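Local coordinates for glutathione S-transferase (Acinetobacter baumannii, PDB 4MP4), which probably catalyses the conjugation of glutathione to electrophilic substrates, at residues Glu118-Thr121 and Asp122-Phe125. Numbering follows the deposited sequence.
Sequences ERPT and DVIF
Pro120 and Thr121 meet Val123, Ile124 and Phe125 in a local turn contact, where the chain leaves helix 113-118 and starts the short helix 122-125. Two carbonyls, Pro120 O and Thr121 O, accept the backbone bonds across the turn. Val123 N donates to Pro120 O at 3.0 Å. Thr121 O takes two amides: Phe125 N at 3.1 Å, and Ile124 N in a weak, bent bond with an N-H...O angle of 128°. The bond from Phe125 has the i+4 to i spacing of an alpha helix. The one from Val123 closes a tighter i+3 to i turn ahead of it.

The turn belongs to the all-helical C-terminal domain of the glutathione transferase fold. The side chains pack around these bonds. Val123 straddles Pro120 O, with Val123 CG2 3.3 Å from that oxygen. Val123 CG1 lies beside the backbone N (chi1 -45°), which brings it to 4.1 Å from Pro120 CD. Asp122 crosses the proline ring at about a right angle, and Asp122 OD1 comes within 3.3 Å of Pro120 CB. Phe125 CG also sits beside its own backbone N (chi1 -61°). This turns the ring back toward the start of the helix, and Phe125 CE2 lies 4.1 Å from Thr121 CB. Ile124 CG2 lies over the centre of one face of that ring.

Thr121 reaches from the turn to the thioredoxin-like N-terminal domain, where OG1 is hydrogen-bonded to Leu17 O. Ile124 packs on helix 165-178, and Phe125 on Leu205 and Arg208 of helix 199-215. Arg119, the first residue past helix 113-118, folds back so that Arg119 NH1 bonds Glu118 O at 3.0 Å. Its NE forms a salt bridge with Asp182, and NH2 bonds Thr131 O.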
loop_
_atom_site.group_PDB
_atom_site.type_symbol
_atom_site.label_atom_id
_atom_site.label_comp_id
_atom_site.label_asym_id
_atom_site.label_seq_id
_atom_site.Cartn_x
_atom_site.Cartn_y
_atom_site.Cartn_z
ATOM N N GLU A 118 8.555 1.021 16.614
ATOM C CA GLU A 118 8.857 0.913 18.041
ATOM C C GLU A 118 8.382 -0.411 18.623
ATOM O O GLU A 118 8.727 -0.766 19.753
ATOM C CB GLU A 118 8.238 2.103 18.813
ATOM C CG GLU A 118 8.869 3.472 18.445
ATOM C CD GLU A 118 8.161 4.683 19.062
ATOM O OE1 GLU A 118 7.708 4.616 20.223
ATOM O OE2 GLU A 118 8.060 5.717 18.372
ATOM N N ARG A 119 7.559 -1.126 17.861
ATOM C CA ARG A 119 7.076 -2.427 18.288
ATOM C C ARG A 119 7.144 -3.387 17.116
ATOM O O ARG A 119 6.109 -3.765 16.554
ATOM C CB ARG A 119 5.639 -2.338 18.817
ATOM C CG ARG A 119 5.460 -1.471 20.073
ATOM C CD ARG A 119 6.053 -2.160 21.302
ATOM N NE ARG A 119 5.792 -1.445 22.546
ATOM C CZ ARG A 119 6.669 -0.645 23.150
ATOM N NH1 ARG A 119 7.870 -0.442 22.618
ATOM N NH2 ARG A 119 6.340 -0.044 24.288
ATOM N N PRO A 120 8.373 -3.784 16.733
ATOM C CA PRO A 120 8.537 -4.688 15.585
ATOM C C PRO A 120 7.994 -6.068 15.937
ATOM O O PRO A 120 7.762 -6.325 17.125
ATOM C CB PRO A 120 10.058 -4.712 15.366
ATOM C CG PRO A 120 10.635 -4.381 16.708
ATOM C CD PRO A 120 9.661 -3.419 17.353
ATOM N N THR A 121 7.786 -6.939 14.954
ATOM C CA THR A 121 7.191 -8.253 15.244
ATOM C C THR A 121 8.025 -9.136 16.191
ATOM O O THR A 121 7.532 -10.122 16.722
ATOM C CB THR A 121 6.908 -9.024 13.983
ATOM O OG1 THR A 121 8.122 -9.138 13.229
ATOM C CG2 THR A 121 5.835 -8.315 13.156
ATOM N N ASP A 122 9.283 -8.765 16.389
ATOM C CA ASP A 122 10.154 -9.339 17.412
ATOM C C ASP A 122 9.460 -9.381 18.781
ATOM O O ASP A 122 9.629 -10.333 19.540
ATOM C CB ASP A 122 11.444 -8.499 17.516
ATOM C CG ASP A 122 12.140 -8.332 16.181
ATOM O OD1 ASP A 122 11.633 -7.584 15.309
ATOM O OD2 ASP A 122 13.210 -8.949 15.994
ATOM N N VAL A 123 8.681 -8.346 19.100
ATOM C CA VAL A 123 7.989 -8.296 20.390
ATOM C C VAL A 123 6.878 -9.349 20.514
ATOM O O VAL A 123 6.612 -9.851 21.618
ATOM C CB VAL A 123 7.473 -6.876 20.738
ATOM C CG1 VAL A 123 8.560 -5.849 20.455
ATOM C CG2 VAL A 123 6.201 -6.537 19.980
ATOM N N ILE A 124 6.273 -9.717 19.382
ATOM C CA ILE A 124 5.259 -10.775 19.345
ATOM C C ILE A 124 5.885 -12.169 19.434
ATOM O O ILE A 124 5.364 -13.049 20.115
ATOM C CB ILE A 124 4.400 -10.704 18.046
ATOM C CG1 ILE A 124 3.669 -9.365 17.948
ATOM C CG2 ILE A 124 3.433 -11.890 17.946
ATOM C CD1 ILE A 124 3.050 -9.120 16.590
ATOM N N PHE A 125 7.012 -12.364 18.759
ATOM C CA PHE A 125 7.566 -13.710 18.592
ATOM C C PHE A 125 8.795 -14.034 19.445
ATOM O O PHE A 125 9.140 -15.198 19.604
ATOM C CB PHE A 125 7.908 -13.972 17.114
ATOM C CG PHE A 125 6.721 -13.888 16.181
ATOM C CD1 PHE A 125 5.671 -14.784 16.285
ATOM C CD2 PHE A 125 6.669 -12.923 15.183
ATOM C CE1 PHE A 125 4.577 -14.711 15.415
ATOM C CE2 PHE A 125 5.585 -12.847 14.311
ATOM C CZ PHE A 125 4.547 -13.745 14.420
#